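Long-range contacts in pectate lyase (Bacillus, PDB 3VMV), which probably cleaves pectate (polygalacturonate) by beta-elimination, as a secreted polysaccharide lyase: residues 6-11 / 164-169; 190-195 / 212-217. One frame throughout, in Å; residues are numbered along the deposited sequence.

Contact 1: 6-11 / 164-169; sequences GYASMN and YITVSW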
loop_
_atom_site.group_PDB
_atom_site.type_symbol
_atom_site.label_atom_id
_atom_site.label_comp_id
_atom_site.label_asym_id
_atom_site.label_seq_id
_atom_site.Cartn_x
_atom_site.Cartn_y
_atom_site.Cartn_z
ATOM N N GLY A 6 11.998 -4.600 6.113
ATOM C CA GLY A 6 11.077 -5.621 5.646
ATOM C C GLY A 6 11.327 -6.104 4.229
ATOM O O GLY A 6 12.442 -6.106 3.728
ATOM N N TYR A 7 10.260 -6.536 3.579
ATOM C CA TYR A 7 10.449 -7.291 2.354
ATOM C C TYR A 7 11.110 -6.497 1.202
ATOM O O TYR A 7 11.844 -7.089 0.411
ATOM C CB TYR A 7 9.119 -7.862 1.904
ATOM C CG TYR A 7 8.732 -9.155 2.583
ATOM C CD1 TYR A 7 9.480 -10.318 2.390
ATOM C CD2 TYR A 7 7.576 -9.229 3.366
ATOM C CE1 TYR A 7 9.075 -11.527 2.989
ATOM C CE2 TYR A 7 7.141 -10.415 3.908
ATOM C CZ TYR A 7 7.909 -11.561 3.731
ATOM O OH TYR A 7 7.490 -12.748 4.295
ATOM N N ALA A 8 10.902 -5.177 1.099
ATOM C CA ALA A 8 11.556 -4.426 0.024
ATOM C C ALA A 8 13.090 -4.379 0.207
ATOM O O ALA A 8 13.800 -4.026 -0.711
ATOM C CB ALA A 8 10.944 -3.013 -0.110
ATOM N N SER A 9 13.573 -4.750 1.400
ATOM C CA SER A 9 15.018 -4.790 1.660
ATOM C C SER A 9 15.661 -6.060 1.134
ATOM O O SER A 9 16.888 -6.145 1.050
ATOM C CB SER A 9 15.333 -4.601 3.146
ATOM O OG SER A 9 15.140 -5.792 3.887
ATOM N N MET A 10 14.838 -7.053 0.809
ATOM C CA MET A 10 15.327 -8.333 0.313
ATOM C C MET A 10 15.460 -8.260 -1.190
ATOM O O MET A 10 15.190 -7.212 -1.797
ATOM C CB MET A 10 14.367 -9.471 0.676
ATOM C CG MET A 10 14.163 -9.603 2.192
ATOM S SD MET A 10 13.208 -11.005 2.706
ATOM C CE MET A 10 14.287 -12.372 2.304
ATOM N N ASN A 11 15.890 -9.372 -1.779
ATOM C CA ASN A 11 15.995 -9.491 -3.227
ATOM C C ASN A 11 16.850 -8.377 -3.800
ATOM O O ASN A 11 16.562 -7.858 -4.871
ATOM C CB ASN A 11 14.600 -9.491 -3.866
ATOM C CG ASN A 11 14.631 -9.893 -5.329
ATOM O OD1 ASN A 11 15.243 -10.900 -5.687
ATOM N ND2 ASN A 11 13.968 -9.110 -6.184
ATOM N N TYR A 164 8.004 -8.334 -2.860
ATOM C CA TYR A 164 9.075 -7.602 -2.170
ATOM C C TYR A 164 8.705 -6.133 -2.045
ATOM O O TYR A 164 9.345 -5.249 -2.631
ATOM C CB TYR A 164 10.474 -7.791 -2.854
ATOM C CG TYR A 164 10.962 -9.226 -2.865
ATOM C CD1 TYR A 164 11.390 -9.837 -1.704
ATOM C CD2 TYR A 164 10.994 -9.958 -4.057
ATOM C CE1 TYR A 164 11.815 -11.157 -1.714
ATOM C CE2 TYR A 164 11.432 -11.262 -4.080
ATOM C CZ TYR A 164 11.834 -11.842 -2.904
ATOM O OH TYR A 164 12.267 -13.141 -2.906
ATOM N N ILE A 165 7.648 -5.865 -1.279
ATOM C CA ILE A 165 7.046 -4.536 -1.229
ATOM C C ILE A 165 6.956 -4.125 0.233
ATOM O O ILE A 165 6.560 -4.956 1.068
ATOM C CB ILE A 165 5.652 -4.582 -1.836
ATOM C CG1 ILE A 165 5.731 -5.248 -3.216
ATOM C CG2 ILE A 165 5.031 -3.161 -1.878
ATOM C CD1 ILE A 165 4.441 -5.385 -3.932
ATOM N N THR A 166 7.360 -2.888 0.546
ATOM C CA THR A 166 7.194 -2.352 1.903
ATOM C C THR A 166 6.375 -1.090 1.855
ATOM O O THR A 166 6.687 -0.190 1.078
ATOM C CB THR A 166 8.537 -2.069 2.546
ATOM O OG1 THR A 166 9.203 -3.304 2.822
ATOM C CG2 THR A 166 8.368 -1.341 3.892
ATOM N N VAL A 167 5.352 -1.043 2.696
ATOM C CA VAL A 167 4.436 0.071 2.811
ATOM C C VAL A 167 4.607 0.566 4.249
ATOM O O VAL A 167 4.197 -0.124 5.198
ATOM C CB VAL A 167 3.021 -0.446 2.612
ATOM C CG1 VAL A 167 1.955 0.653 2.820
ATOM C CG2 VAL A 167 2.908 -1.043 1.188
ATOM N N SER A 168 5.216 1.726 4.383
ATOM C CA SER A 168 5.625 2.212 5.703
ATOM C C SER A 168 5.300 3.669 5.929
ATOM O O SER A 168 5.423 4.502 5.040
ATOM C CB SER A 168 7.131 1.960 5.878
ATOM O OG SER A 168 7.905 2.615 4.886
ATOM N N TRP A 169 4.945 3.996 7.172
ATOM C CA TRP A 169 4.827 5.405 7.587
ATOM C C TRP A 169 3.797 6.225 6.811
ATOM O O TRP A 169 3.920 7.431 6.731
ATOM C CB TRP A 169 6.199 6.129 7.564
ATOM C CG TRP A 169 7.160 5.495 8.569
ATOM C CD1 TRP A 169 8.231 4.671 8.288
ATOM C CD2 TRP A 169 7.158 5.703 9.997
ATOM N NE1 TRP A 169 8.892 4.364 9.473
ATOM C CE2 TRP A 169 8.246 4.959 10.525
ATOM C CE3 TRP A 169 6.336 6.429 10.874
ATOM C CZ2 TRP A 169 8.541 4.924 11.911
ATOM C CZ3 TRP A 169 6.645 6.407 12.254
ATOM C CH2 TRP A 169 7.743 5.646 12.736
#
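The 3-10 turn 7-9 near the N-terminus and the two residues after it lie against 164-166, with Y7, A8, M10 and N11 meeting Y164 and T166. A8 N donates a nearly straight hydrogen bond to T166 OG1 (3.1 Å, 165°). T166 OG1 sits anti to its own carbonyl carbon (chi1 -69°), which turns the hydroxyl to the turn. The same hydroxyl is hydrogen-bonded to the carbonyl oxygen of Q5, so one hydroxyl bonds both Q5 O, just before the segment, and A8 N. A8 CB packs on T166 CB at 3.7 Å. The strand is part of a parallel beta-helix, the fold of this lyase family, and Y164 marks a corner where the chain passes from one face of the beta-helix to the next. The Y164 ring is the main surface offered to segment 6-11. N11 CB stands over the centre of one face in a CH-pi contact, 3.5 Å from the centroid. Y7 O comes to the ring edge, 3.5 Å from Y164 CD1. M10 CB meets the ring obliquely, 3.8 Å from Y164 CD1. With an alanine at Y164, N11 CB is likely to lose the ring face beneath it and M10 CB one of its neighbours. The turn is also held internally: S9 N and S9 OG both donate to G6 O, the hydroxyl at 2.7 Å.

Contact 2: 190-195 / 212-217; sequences APDKIT and RYADVH
D192 and I194 meet D215, V216 and H217 where strands 192-195 and 215-217 run parallel in successive turns of the beta-helix. Two regular backbone bonds join them. I194 N donates to D215 O (3.2 Å), and H217 N donates to I194 O (3.0 Å). K193 N also approaches D215 O, but that bond is weak. I194 CB and V216 CG2 pack on one face of the sheet.

Next to these bonds, a side chain serves as acceptor. D192 has CG anti to its backbone N (chi1 -161°), which carries D192 OD2 to D215 N at 2.8 Å and 168°. The donor meets OD2 nearly end-on to the C-O bond. K193 NZ forms a salt bridge with D192 OD1 at 3.0 Å, from above the carboxylate plane. K193 NZ has a second acid partner in E163.

D192 and D215 lie side by side, their carboxylate planes 56° apart and their OD2 atoms 4.1 Å from each other. Water 1 donates to D192 OD1 and to D215 OD2, the latter at 2.6 Å. Water 2 lies between Y213 O and D192 OD2, its bond to the carboxylate weak. R238 forms a salt bridge with D215 OD1. Further back, A190 CB rests 3.5 Å from Y213 CD2.

D215 thus has R238, while D192 shares K193 with E163, and a water bridges the two acids. These partners are likely to offset the repulsion between the two carboxylates and to let both remain charged.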
loop_
_atom_site.group_PDB
_atom_site.type_symbol
_atom_site.label_atom_id
_atom_site.label_comp_id
_atom_site.label_asym_id
_atom_site.label_seq_id
_atom_site.Cartn_x
_atom_site.Cartn_y
_atom_site.Cartn_z
ATOM N N ALA A 190 -1.007 -14.386 -7.703
ATOM C CA ALA A 190 -0.936 -13.706 -6.390
ATOM C C ALA A 190 0.386 -12.982 -6.166
ATOM O O ALA A 190 1.463 -13.527 -6.415
ATOM C CB ALA A 190 -1.127 -14.734 -5.294
ATOM N N PRO A 191 0.320 -11.772 -5.616
ATOM C CA PRO A 191 1.520 -11.170 -5.044
ATOM C C PRO A 191 2.033 -12.029 -3.883
ATOM O O PRO A 191 1.353 -12.940 -3.381
ATOM C CB PRO A 191 1.007 -9.836 -4.482
ATOM C CG PRO A 191 -0.290 -9.544 -5.279
ATOM C CD PRO A 191 -0.880 -10.950 -5.398
ATOM N N ASP A 192 3.219 -11.652 -3.387
ATOM C CA ASP A 192 3.782 -12.268 -2.195
ATOM C C ASP A 192 4.773 -11.318 -1.566
ATOM O O ASP A 192 5.301 -10.436 -2.238
ATOM C CB ASP A 192 4.515 -13.545 -2.572
ATOM C CG ASP A 192 4.737 -14.487 -1.395
ATOM O OD1 ASP A 192 5.621 -15.380 -1.488
ATOM O OD2 ASP A 192 4.044 -14.400 -0.363
ATOM N N LYS A 193 5.049 -11.523 -0.274
ATOM C CA LYS A 193 6.171 -10.873 0.413
ATOM C C LYS A 193 5.979 -9.336 0.530
ATOM O O LYS A 193 6.680 -8.495 -0.105
ATOM C CB LYS A 193 7.513 -11.277 -0.201
ATOM C CG LYS A 193 7.744 -12.792 -0.153
ATOM C CD LYS A 193 9.131 -13.062 -0.711
ATOM C CE LYS A 193 9.327 -14.529 -1.014
ATOM N NZ LYS A 193 8.476 -14.955 -2.163
ATOM N N ILE A 194 4.967 -8.985 1.325
ATOM C CA ILE A 194 4.606 -7.573 1.587
ATOM C C ILE A 194 4.743 -7.272 3.087
ATOM O O ILE A 194 4.228 -8.024 3.908
ATOM C CB ILE A 194 3.124 -7.334 1.222
ATOM C CG1 ILE A 194 2.715 -8.112 -0.042
ATOM C CG2 ILE A 194 2.764 -5.836 1.167
ATOM C CD1 ILE A 194 3.422 -7.611 -1.333
ATOM N N THR A 195 5.368 -6.148 3.419
ATOM C CA THR A 195 5.449 -5.656 4.795
ATOM C C THR A 195 4.657 -4.363 4.890
ATOM O O THR A 195 4.858 -3.452 4.068
ATOM C CB THR A 195 6.924 -5.312 5.100
ATOM O OG1 THR A 195 7.716 -6.493 4.972
ATOM C CG2 THR A 195 7.088 -4.727 6.525
ATOM N N ARG A 212 -5.108 -12.121 -0.373
ATOM C CA ARG A 212 -5.240 -13.451 -0.962
ATOM C C ARG A 212 -3.867 -14.080 -1.140
ATOM O O ARG A 212 -3.000 -13.454 -1.745
ATOM C CB ARG A 212 -5.936 -13.429 -2.330
ATOM C CG ARG A 212 -7.407 -13.055 -2.282
ATOM C CD ARG A 212 -7.885 -12.917 -3.731
ATOM N NE ARG A 212 -9.343 -12.798 -3.881
ATOM C CZ ARG A 212 -9.968 -11.629 -4.054
ATOM N NH1 ARG A 212 -9.292 -10.477 -4.056
ATOM N NH2 ARG A 212 -11.286 -11.626 -4.211
ATOM N N TYR A 213 -3.689 -15.309 -0.629
ATOM C CA TYR A 213 -2.482 -16.160 -0.875
ATOM C C TYR A 213 -1.168 -15.709 -0.265
ATOM O O TYR A 213 -0.345 -16.559 0.146
ATOM C CB TYR A 213 -2.182 -16.392 -2.397
ATOM C CG TYR A 213 -3.355 -16.917 -3.188
ATOM C CD1 TYR A 213 -3.751 -18.257 -3.081
ATOM C CD2 TYR A 213 -4.089 -16.065 -3.996
ATOM C CE1 TYR A 213 -4.866 -18.746 -3.786
ATOM C CE2 TYR A 213 -5.191 -16.543 -4.699
ATOM C CZ TYR A 213 -5.562 -17.878 -4.584
ATOM O OH TYR A 213 -6.656 -18.349 -5.259
ATOM N N ALA A 214 -0.950 -14.392 -0.237
ATOM C CA ALA A 214 0.387 -13.845 0.086
ATOM C C ALA A 214 0.830 -14.030 1.540
ATOM O O ALA A 214 -0.007 -14.111 2.437
ATOM C CB ALA A 214 0.409 -12.386 -0.231
ATOM N N ASP A 215 2.156 -14.103 1.721
ATOM C CA ASP A 215 2.773 -13.902 3.040
ATOM C C ASP A 215 3.010 -12.405 3.265
ATOM O O ASP A 215 3.617 -11.684 2.419
ATOM C CB ASP A 215 4.103 -14.648 3.104
ATOM C CG ASP A 215 3.924 -16.182 3.114
ATOM O OD1 ASP A 215 2.833 -16.647 3.462
ATOM O OD2 ASP A 215 4.882 -16.898 2.729
ATOM N N VAL A 216 2.533 -11.945 4.428
ATOM C CA VAL A 216 2.502 -10.532 4.778
ATOM C C VAL A 216 2.891 -10.353 6.245
ATOM O O VAL A 216 2.487 -11.154 7.089
ATOM C CB VAL A 216 1.087 -9.992 4.551
ATOM C CG1 VAL A 216 0.971 -8.565 4.998
ATOM C CG2 VAL A 216 0.696 -10.151 3.084
ATOM N N HIS A 217 3.688 -9.332 6.546
ATOM C CA HIS A 217 3.999 -8.947 7.927
ATOM C C HIS A 217 3.417 -7.565 8.167
ATOM O O HIS A 217 3.720 -6.649 7.409
ATOM C CB HIS A 217 5.509 -8.950 8.075
ATOM C CG HIS A 217 6.042 -8.650 9.451
ATOM N ND1 HIS A 217 7.319 -8.158 9.612
ATOM C CD2 HIS A 217 5.525 -8.796 10.692
ATOM C CE1 HIS A 217 7.576 -8.038 10.909
ATOM N NE2 HIS A 217 6.503 -8.400 11.587
HETATM O O HOH W 1 6.684 -16.174 0.998
HETATM O O HOH W 2 2.607 -16.998 -0.645
#

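How the contacts relate
The centres of contacts 1 and 2 are about 11 Å apart, and strands 165-175 and 192-197 are neighbours in the beta-helix. T195 of contact 2 joins V167 and I165 of contact 1 by two probable backbone hydrogen bonds, V167 N to T195 O at 2.8 Å and T195 N to I165 O at 2.9 Å. T195 OG1 also takes a hydrogen bond from Y7 N. Y7 CB packs 3.2 Å from K193 O. Y302 is shared: its ring meets Y7 edge-to-face, and its hydroxyl bonds to T195 and H217. In contact 2, R212 is salt-bridged to D185 and makes a long, weak ion pair with a sulfate, probably from the crystallisation liquor, though such an anion may mark a pocket.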